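Local structure of Alr2269 protein (Nostoc sp., 3MC8) at residues A[218-223]-A[261-266]; A[224-229]-A[247-252]; A[283-288]-A[300-305]. The protein probably belongs to the Omp85 family of outer-membrane assembly proteins, its periplasmic POTRA domains likely helping to receive or pass on barrel proteins. All blocks are in the same frame, centred on the assembly; numbering follows the deposited sequence.

Interaction 1 of 3, residues A[218-223]-A[261-266]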
loop_
_atom_site.group_PDB
_atom_site.type_symbol
_atom_site.label_atom_id
_atom_site.label_comp_id
_atom_site.label_asym_id
_atom_site.label_seq_id
_atom_site.Cartn_x
_atom_site.Cartn_y
_atom_site.Cartn_z
ATOM N N GLU A 218 -9.060 0.926 -3.560
ATOM C CA GLU A 218 -8.825 1.022 -4.994
ATOM C C GLU A 218 -8.931 2.432 -5.525
ATOM O O GLU A 218 -8.454 2.698 -6.621
ATOM C CB GLU A 218 -9.773 0.102 -5.735
ATOM C CG GLU A 218 -9.366 -1.356 -5.652
ATOM C CD GLU A 218 -10.411 -2.326 -6.228
ATOM O OE1 GLU A 218 -11.630 -1.996 -6.195
ATOM O OE2 GLU A 218 -9.998 -3.432 -6.674
ATOM N N GLY A 219 -9.565 3.327 -4.776
ATOM C CA GLY A 219 -9.694 4.709 -5.211
ATOM C C GLY A 219 -11.120 5.182 -5.403
ATOM O O GLY A 219 -11.458 5.910 -6.363
ATOM N N VAL A 220 -11.955 4.784 -4.463
ATOM C CA VAL A 220 -13.353 5.104 -4.520
ATOM C C VAL A 220 -13.489 6.596 -4.398
ATOM O O VAL A 220 -12.861 7.201 -3.557
ATOM C CB VAL A 220 -14.118 4.387 -3.387
ATOM C CG1 VAL A 220 -15.533 4.909 -3.302
ATOM C CG2 VAL A 220 -14.107 2.875 -3.624
ATOM N N VAL A 221 -14.300 7.173 -5.263
ATOM C CA VAL A 221 -14.564 8.607 -5.310
ATOM C C VAL A 221 -15.684 8.940 -4.345
ATOM O O VAL A 221 -16.659 8.247 -4.281
ATOM C CB VAL A 221 -15.050 8.992 -6.696
ATOM C CG1 VAL A 221 -15.254 10.477 -6.796
ATOM C CG2 VAL A 221 -14.076 8.516 -7.715
ATOM N N GLU A 222 -15.555 10.036 -3.633
ATOM C CA GLU A 222 -16.513 10.458 -2.646
ATOM C C GLU A 222 -17.361 11.625 -3.141
ATOM O O GLU A 222 -18.560 11.660 -2.905
ATOM C CB GLU A 222 -15.715 10.914 -1.453
ATOM C CG GLU A 222 -16.474 11.239 -0.207
ATOM C CD GLU A 222 -15.511 11.521 0.930
ATOM O OE1 GLU A 222 -14.786 10.576 1.362
ATOM O OE2 GLU A 222 -15.454 12.700 1.353
ATOM N N ASN A 223 -16.739 12.600 -3.795
ATOM C CA ASN A 223 -17.444 13.756 -4.315
ATOM C C ASN A 223 -16.748 14.189 -5.585
ATOM O O ASN A 223 -15.552 13.992 -5.722
ATOM C CB ASN A 223 -17.442 14.891 -3.296
ATOM C CG ASN A 223 -18.603 14.777 -2.288
ATOM O OD1 ASN A 223 -19.779 15.012 -2.642
ATOM N ND2 ASN A 223 -18.281 14.418 -1.024
ATOM N N GLY A 261 -18.892 6.876 -5.676
ATOM C CA GLY A 261 -19.144 5.461 -5.541
ATOM C C GLY A 261 -18.381 4.624 -6.537
ATOM O O GLY A 261 -18.304 3.398 -6.369
ATOM N N GLN A 262 -17.816 5.244 -7.572
ATOM C CA GLN A 262 -16.959 4.493 -8.481
ATOM C C GLN A 262 -15.511 4.660 -8.114
ATOM O O GLN A 262 -15.130 5.597 -7.423
ATOM C CB GLN A 262 -17.125 4.929 -9.927
ATOM C CG GLN A 262 -18.569 5.002 -10.349
ATOM C CD GLN A 262 -18.772 5.351 -11.817
ATOM O OE1 GLN A 262 -17.872 5.867 -12.501
ATOM N NE2 GLN A 262 -19.979 5.076 -12.303
ATOM N N VAL A 263 -14.708 3.744 -8.630
ATOM C CA VAL A 263 -13.312 3.728 -8.366
ATOM C C VAL A 263 -12.664 4.582 -9.430
ATOM O O VAL A 263 -12.848 4.351 -10.636
ATOM C CB VAL A 263 -12.704 2.333 -8.465
ATOM C CG1 VAL A 263 -11.177 2.434 -8.276
ATOM C CG2 VAL A 263 -13.332 1.376 -7.439
ATOM N N PHE A 264 -11.860 5.529 -8.965
ATOM C CA PHE A 264 -11.142 6.416 -9.833
ATOM C C PHE A 264 -10.282 5.687 -10.897
ATOM O O PHE A 264 -9.495 4.816 -10.578
ATOM C CB PHE A 264 -10.293 7.331 -8.977
ATOM C CG PHE A 264 -9.548 8.292 -9.771
ATOM C CD1 PHE A 264 -10.137 9.458 -10.153
ATOM C CD2 PHE A 264 -8.263 8.001 -10.230
ATOM C CE1 PHE A 264 -9.455 10.357 -10.955
ATOM C CE2 PHE A 264 -7.579 8.895 -11.037
ATOM C CZ PHE A 264 -8.174 10.069 -11.400
ATOM N N ASN A 265 -10.457 6.024 -12.168
ATOM C CA ASN A 265 -9.614 5.462 -13.215
ATOM C C ASN A 265 -9.091 6.547 -14.153
ATOM O O ASN A 265 -9.841 7.272 -14.778
ATOM C CB ASN A 265 -10.346 4.406 -14.008
ATOM C CG ASN A 265 -9.468 3.809 -15.085
ATOM O OD1 ASN A 265 -9.040 4.501 -16.029
ATOM N ND2 ASN A 265 -9.130 2.532 -14.919
ATOM N N ARG A 266 -7.798 6.691 -14.284
ATOM C CA ARG A 266 -7.375 7.897 -14.946
ATOM C C ARG A 266 -7.618 7.892 -16.457
ATOM O O ARG A 266 -7.635 8.967 -17.065
ATOM C CB ARG A 266 -5.923 8.216 -14.639
ATOM C CG ARG A 266 -4.873 7.544 -15.521
ATOM C CD ARG A 266 -3.530 8.124 -15.084
ATOM N NE ARG A 266 -2.356 7.286 -15.317
ATOM C CZ ARG A 266 -1.115 7.723 -15.147
ATOM N NH1 ARG A 266 -0.089 6.937 -15.392
ATOM N NH2 ARG A 266 -0.897 8.976 -14.728
HETATM O O HOH W 1 -7.394 4.106 -8.563
#
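The peptide carbonyl of Gly219 takes the backbone N-H of Phe264 from above its plane: Phe264 N stands 2.7 Å from Gly219 O, and 43° out of the carbonyl plane, although the bond itself is almost straight. The Phe264 ring does not lie on this peptide. Of its side chain, CB alone stays close, beside Gly219 O and CG2 of Val221, because CG is anti to the backbone N (chi1 -179°) and carries the ring away from residues 218-223. A second flat group is met end-on: Val221 N reaches Gln262 O at 2.8 Å, nearly along the C=O axis. One step further, Gly261 N bonds to Val221 O at 3.0 Å, the donor tilted 24° from the carbonyl plane. The first two bonds flank Val220 and Val263, which form a single bridge; their side chains cross at about a right angle, CG2 of Val220 lying 4.2 Å from CG2 of Val263. CG1 of Val263 also touches CB of Glu218, at 3.7 Å, the two side chains running aslant. A water joins the two backbones, donating to Glu218 O at 2.6 Å and to Phe264 O at 3.0 Å. The carboxylate of Glu218 turns to the preceding domain, bonding to Asn148, Tyr190 and Ser155. The contact sits where strand 211-217 gives way to strand 221-229, and ties that passage to the loop leading into helix 266-277. Asn265 caps the start of this helix, while Phe264 and Val221 pack on Val300 of strand 298-306.

Interaction 2 of 3, residues A[224-229]-A[247-252]; sequences ISVRFR and TQDYII
Thr247 approaches the Phe228 ring with its backbone rather than its side chain, its O lying 3.4 Å from Phe228 CZ in an oblique position. The setting is a beta-alpha-alpha-beta-beta fold, as in POTRA domains: the short helix 249-253, first of the two, stands beside strand 221-229 at the border of the three-stranded sheet. The hydroxyl of Thr247 turns to Glu306 on the neighbouring strand 298-306.

Asp249 comes next and makes the polar part of the contact. With CG beside the backbone N (chi1 -79°), its carboxylate swings toward the strand, where OD1 lies at the edge of the Phe228 ring, 3.8 Å from CE1; the carboxylate and ring planes are 24° apart. Two waters then fasten the two carboxylate oxygens to Val226. One donates to Asp249 OD1 at 2.7 Å and to Val226 O at 2.9 Å; the other donates to Asp249 OD2 at 2.8 Å and accepts from Val226 N at 3.1 Å. Ser225 and Arg227 bond by their backbones to strand 298-306, whereas Val226 offers its N-H and C=O to the other side, and the waters satisfy both as a further strand might.

The turn in which Ile252 N bonds to Asp249 O points Ile252 toward the strand, where it makes the apolar part of the contact: CD1 touches both strand residues from the helix side, 3.9 Å from Val226 CG1 and 4.0 Å from Phe228 CZ.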
loop_
_atom_site.group_PDB
_atom_site.type_symbol
_atom_site.label_atom_id
_atom_site.label_comp_id
_atom_site.label_asym_id
_atom_site.label_seq_id
_atom_site.Cartn_x
_atom_site.Cartn_y
_atom_site.Cartn_z
ATOM N N ILE A 224 -17.518 14.742 -6.511
ATOM C CA ILE A 224 -17.015 15.336 -7.717
ATOM C C ILE A 224 -17.476 16.774 -7.688
ATOM O O ILE A 224 -18.638 17.023 -7.418
ATOM C CB ILE A 224 -17.647 14.645 -8.931
ATOM C CG1 ILE A 224 -17.273 13.165 -8.918
ATOM C CG2 ILE A 224 -17.206 15.305 -10.247
ATOM C CD1 ILE A 224 -17.855 12.369 -10.078
ATOM N N SER A 225 -16.614 17.738 -7.970
ATOM C CA SER A 225 -17.098 19.124 -8.056
ATOM C C SER A 225 -16.384 19.839 -9.144
ATOM O O SER A 225 -15.479 19.290 -9.730
ATOM C CB SER A 225 -16.887 19.858 -6.742
ATOM O OG SER A 225 -15.509 19.883 -6.399
ATOM N N VAL A 226 -16.778 21.077 -9.404
ATOM C CA VAL A 226 -16.298 21.824 -10.561
ATOM C C VAL A 226 -15.740 23.104 -10.021
ATOM O O VAL A 226 -16.337 23.752 -9.168
ATOM C CB VAL A 226 -17.440 22.136 -11.569
ATOM C CG1 VAL A 226 -16.934 22.928 -12.793
ATOM C CG2 VAL A 226 -18.067 20.877 -12.021
ATOM N N ARG A 227 -14.583 23.476 -10.517
ATOM C CA ARG A 227 -13.950 24.674 -10.044
ATOM C C ARG A 227 -13.403 25.431 -11.222
ATOM O O ARG A 227 -12.727 24.868 -12.068
ATOM C CB ARG A 227 -12.843 24.325 -9.070
ATOM C CG ARG A 227 -11.766 25.377 -8.952
ATOM C CD ARG A 227 -11.319 25.633 -7.537
ATOM N NE ARG A 227 -12.211 26.603 -6.873
ATOM C CZ ARG A 227 -12.006 27.131 -5.652
ATOM N NH1 ARG A 227 -10.925 26.800 -4.924
ATOM N NH2 ARG A 227 -12.889 28.000 -5.148
ATOM N N PHE A 228 -13.699 26.722 -11.241
ATOM C CA PHE A 228 -13.269 27.617 -12.284
ATOM C C PHE A 228 -12.043 28.394 -11.904
ATOM O O PHE A 228 -12.000 29.010 -10.838
ATOM C CB PHE A 228 -14.388 28.585 -12.591
ATOM C CG PHE A 228 -15.577 27.928 -13.179
ATOM C CD1 PHE A 228 -16.531 27.363 -12.375
ATOM C CD2 PHE A 228 -15.706 27.816 -14.548
ATOM C CE1 PHE A 228 -17.602 26.725 -12.899
ATOM C CE2 PHE A 228 -16.801 27.175 -15.104
ATOM C CZ PHE A 228 -17.759 26.639 -14.285
ATOM N N ARG A 229 -11.056 28.396 -12.798
ATOM C CA ARG A 229 -9.898 29.249 -12.632
ATOM C C ARG A 229 -9.607 30.080 -13.878
ATOM O O ARG A 229 -10.280 29.951 -14.913
ATOM C CB ARG A 229 -8.675 28.417 -12.327
ATOM C CG ARG A 229 -8.781 27.418 -11.175
ATOM C CD ARG A 229 -7.469 26.638 -11.165
ATOM N NE ARG A 229 -7.352 25.547 -10.207
ATOM C CZ ARG A 229 -7.297 25.697 -8.878
ATOM N NH1 ARG A 229 -7.401 26.896 -8.305
ATOM N NH2 ARG A 229 -7.164 24.626 -8.106
ATOM N N THR A 247 -20.645 29.474 -17.158
ATOM C CA THR A 247 -21.182 28.146 -17.414
ATOM C C THR A 247 -21.666 27.400 -16.159
ATOM O O THR A 247 -20.966 27.275 -15.168
ATOM C CB THR A 247 -20.131 27.258 -18.043
ATOM O OG1 THR A 247 -19.448 27.991 -19.060
ATOM C CG2 THR A 247 -20.771 26.002 -18.635
ATOM N N GLN A 248 -22.858 26.858 -16.233
ATOM C CA GLN A 248 -23.404 26.125 -15.115
ATOM C C GLN A 248 -22.635 24.825 -14.902
ATOM O O GLN A 248 -22.154 24.213 -15.830
ATOM C CB GLN A 248 -24.876 25.807 -15.356
ATOM C CG GLN A 248 -25.816 27.020 -15.270
ATOM C CD GLN A 248 -25.690 28.014 -16.427
ATOM O OE1 GLN A 248 -25.371 27.675 -17.586
ATOM N NE2 GLN A 248 -25.944 29.263 -16.109
ATOM N N ASP A 249 -22.532 24.419 -13.645
ATOM C CA ASP A 249 -21.809 23.205 -13.307
ATOM C C ASP A 249 -22.318 22.033 -14.123
ATOM O O ASP A 249 -21.528 21.207 -14.575
ATOM C CB ASP A 249 -21.968 22.877 -11.833
ATOM C CG ASP A 249 -21.075 23.688 -10.955
ATOM O OD1 ASP A 249 -20.429 24.649 -11.412
ATOM O OD2 ASP A 249 -21.009 23.357 -9.771
ATOM N N TYR A 250 -23.629 21.978 -14.320
ATOM C CA TYR A 250 -24.260 20.838 -14.954
ATOM C C TYR A 250 -23.745 20.620 -16.373
ATOM O O TYR A 250 -23.728 19.520 -16.877
ATOM C CB TYR A 250 -25.766 21.033 -14.926
ATOM C CG TYR A 250 -26.571 20.029 -15.685
ATOM C CD1 TYR A 250 -26.802 18.765 -15.177
ATOM C CD2 TYR A 250 -27.146 20.355 -16.900
ATOM C CE1 TYR A 250 -27.580 17.842 -15.862
ATOM C CE2 TYR A 250 -27.920 19.436 -17.590
ATOM C CZ TYR A 250 -28.117 18.181 -17.067
ATOM O OH TYR A 250 -28.871 17.274 -17.769
ATOM N N ILE A 251 -23.301 21.668 -17.027
ATOM C CA ILE A 251 -22.866 21.505 -18.393
ATOM C C ILE A 251 -21.569 20.751 -18.442
ATOM O O ILE A 251 -21.265 20.098 -19.443
ATOM C CB ILE A 251 -22.773 22.861 -19.112
ATOM C CG1 ILE A 251 -24.192 23.267 -19.529
ATOM C CG2 ILE A 251 -21.869 22.786 -20.365
ATOM C CD1 ILE A 251 -24.504 24.644 -19.187
ATOM N N ILE A 252 -20.801 20.858 -17.371
ATOM C CA ILE A 252 -19.589 20.100 -17.243
ATOM C C ILE A 252 -19.900 18.690 -16.762
ATOM O O ILE A 252 -19.531 17.728 -17.409
ATOM C CB ILE A 252 -18.667 20.756 -16.245
ATOM C CG1 ILE A 252 -17.985 21.974 -16.877
ATOM C CG2 ILE A 252 -17.628 19.775 -15.792
ATOM C CD1 ILE A 252 -18.431 23.240 -16.374
HETATM O O HOH W 2 -18.660 25.413 -9.523
HETATM O O HOH W 3 -19.474 21.703 -8.074
#

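Interaction 3 of 3, residues A[283-288]-A[300-305]; sequences EDVNVS and VVVNVV
Asn286 and Asn303 face each other across the strands with their amides turned 65° apart. ND2 of Asn303 donates to OD1 of Asn286 at 2.8 Å, and the acceptor lies close to the donor's amide plane. The same ND2 also reaches Ser288 OG in a weak bond of 3.3 Å, so the Asn303 amide spans two residues of the partner strand; its rotation is fixed chiefly by Asn286, with weaker help from Ser288. Asn286 turns its CG between the backbone N and the carbonyl carbon (chi1 76°), which brings its OD1 across to Asn303. Their backbones pair as well, Asn286 N with Asn303 O at 3.0 Å and Asn303 N with Asn286 O at 2.8 Å.

On the opposite face stand Val285, Val287, Val302 and Val304. CG1 of Val285 lies 4.2 Å from CG1 of Val302. Val287 also meets Val300, obliquely, through its CG2 branch. Val285 and Val287 pack on helix 266-277, making this the covered side of the sheet, whereas Asn303 has Arg227 and Arg229 of strand 221-229 beside it on the other.

At the far end the pairing slips by a residue: Glu283 N bonds to Val305 O at 2.7 Å, and Val305 N to Asp284 O at 3.0 Å. Two residues opposite one make a classic beta bulge, at the open end of the antiparallel hairpin that closes the beta-alpha-alpha-beta-beta fold of a POTRA domain.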
loop_
_atom_site.group_PDB
_atom_site.type_symbol
_atom_site.label_atom_id
_atom_site.label_comp_id
_atom_site.label_asym_id
_atom_site.label_seq_id
_atom_site.Cartn_x
_atom_site.Cartn_y
_atom_site.Cartn_z
ATOM N N GLU A 283 -10.992 26.758 -22.380
ATOM C CA GLU A 283 -9.593 26.731 -22.832
ATOM C C GLU A 283 -8.804 25.597 -22.266
ATOM O O GLU A 283 -7.852 25.116 -22.905
ATOM C CB GLU A 283 -8.841 27.971 -22.400
ATOM C CG GLU A 283 -9.066 29.128 -23.299
ATOM C CD GLU A 283 -8.209 30.296 -22.915
ATOM O OE1 GLU A 283 -6.958 30.078 -22.883
ATOM O OE2 GLU A 283 -8.786 31.402 -22.654
ATOM N N ASP A 284 -9.122 25.223 -21.028
ATOM C CA ASP A 284 -8.393 24.144 -20.411
ATOM C C ASP A 284 -9.267 23.364 -19.478
ATOM O O ASP A 284 -10.217 23.892 -18.935
ATOM C CB ASP A 284 -7.178 24.673 -19.687
ATOM C CG ASP A 284 -6.273 23.577 -19.254
ATOM O OD1 ASP A 284 -5.853 22.773 -20.132
ATOM O OD2 ASP A 284 -6.010 23.496 -18.035
ATOM N N VAL A 285 -8.960 22.085 -19.349
ATOM C CA VAL A 285 -9.738 21.173 -18.544
ATOM C C VAL A 285 -8.759 20.219 -17.904
ATOM O O VAL A 285 -7.973 19.619 -18.592
ATOM C CB VAL A 285 -10.733 20.393 -19.384
ATOM C CG1 VAL A 285 -11.574 19.548 -18.495
ATOM C CG2 VAL A 285 -11.623 21.330 -20.156
ATOM N N ASN A 286 -8.751 20.129 -16.586
ATOM C CA ASN A 286 -7.976 19.101 -15.936
ATOM C C ASN A 286 -8.695 18.704 -14.685
ATOM O O ASN A 286 -9.639 19.360 -14.274
ATOM C CB ASN A 286 -6.534 19.546 -15.619
ATOM C CG ASN A 286 -6.451 20.485 -14.412
ATOM O OD1 ASN A 286 -6.982 20.177 -13.330
ATOM N ND2 ASN A 286 -5.793 21.641 -14.587
ATOM N N VAL A 287 -8.205 17.644 -14.076
ATOM C CA VAL A 287 -8.756 17.100 -12.853
ATOM C C VAL A 287 -7.687 17.112 -11.765
ATOM O O VAL A 287 -6.508 16.910 -12.033
ATOM C CB VAL A 287 -9.174 15.647 -13.118
ATOM C CG1 VAL A 287 -7.951 14.839 -13.515
ATOM C CG2 VAL A 287 -9.870 15.051 -11.930
ATOM N N SER A 288 -8.084 17.373 -10.535
ATOM C CA SER A 288 -7.153 17.269 -9.421
ATOM C C SER A 288 -7.837 16.531 -8.290
ATOM O O SER A 288 -9.054 16.362 -8.301
ATOM C CB SER A 288 -6.667 18.641 -9.005
ATOM O OG SER A 288 -7.668 19.313 -8.309
ATOM N N VAL A 300 -12.798 14.446 -6.247
ATOM C CA VAL A 300 -12.332 14.832 -7.540
ATOM C C VAL A 300 -12.835 16.230 -7.798
ATOM O O VAL A 300 -13.969 16.532 -7.464
ATOM C CB VAL A 300 -12.823 13.869 -8.619
ATOM C CG1 VAL A 300 -12.469 14.373 -10.018
ATOM C CG2 VAL A 300 -12.245 12.475 -8.365
ATOM N N VAL A 301 -11.980 17.065 -8.386
ATOM C CA VAL A 301 -12.323 18.398 -8.786
ATOM C C VAL A 301 -12.041 18.531 -10.261
ATOM O O VAL A 301 -10.916 18.264 -10.697
ATOM C CB VAL A 301 -11.464 19.446 -8.048
ATOM C CG1 VAL A 301 -11.740 20.858 -8.588
ATOM C CG2 VAL A 301 -11.752 19.408 -6.559
ATOM N N VAL A 302 -13.022 18.954 -11.051
ATOM C CA VAL A 302 -12.759 19.204 -12.437
ATOM C C VAL A 302 -12.529 20.680 -12.502
ATOM O O VAL A 302 -13.442 21.477 -12.189
ATOM C CB VAL A 302 -13.928 18.843 -13.341
ATOM C CG1 VAL A 302 -13.537 19.066 -14.763
ATOM C CG2 VAL A 302 -14.352 17.401 -13.136
ATOM N N ASN A 303 -11.324 21.047 -12.903
ATOM C CA ASN A 303 -10.886 22.436 -12.975
ATOM C C ASN A 303 -10.968 22.891 -14.409
ATOM O O ASN A 303 -10.510 22.189 -15.314
ATOM C CB ASN A 303 -9.411 22.572 -12.545
ATOM C CG ASN A 303 -9.167 22.077 -11.161
ATOM O OD1 ASN A 303 -9.697 22.617 -10.189
ATOM N ND2 ASN A 303 -8.378 21.029 -11.050
ATOM N N VAL A 304 -11.465 24.095 -14.614
ATOM C CA VAL A 304 -11.899 24.497 -15.938
ATOM C C VAL A 304 -11.538 25.945 -16.170
ATOM O O VAL A 304 -11.792 26.769 -15.334
ATOM C CB VAL A 304 -13.431 24.331 -16.034
ATOM C CG1 VAL A 304 -13.962 25.275 -17.012
ATOM C CG2 VAL A 304 -13.789 22.929 -16.432
ATOM N N VAL A 305 -10.920 26.264 -17.283
ATOM C CA VAL A 305 -10.679 27.664 -17.617
ATOM C C VAL A 305 -11.606 28.048 -18.734
ATOM O O VAL A 305 -11.516 27.486 -19.816
ATOM C CB VAL A 305 -9.258 27.917 -18.096
ATOM C CG1 VAL A 305 -9.123 29.411 -18.452
ATOM C CG2 VAL A 305 -8.260 27.487 -17.038
#

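All three contacts involve the mixed sheet of the C-terminal POTRA-like unit, in which strand 298-306 lies between strands 221-229 and 282-291. Interactions 1 and 2 use successive parts of strand 221-229, their centres about 18 Å apart; along the chain, both segments of interaction 2 fall between those of interaction 1, and the hairpin of interaction 3 follows. Interactions 2 and 3 are only about 9 Å apart, centre to centre, joined by backbone pairing of Ser225 and Arg227 with Val302. Interaction 1, about 17 Å from interaction 3, lies at the border with the preceding domain, so the sheet runs from the interdomain junction outward.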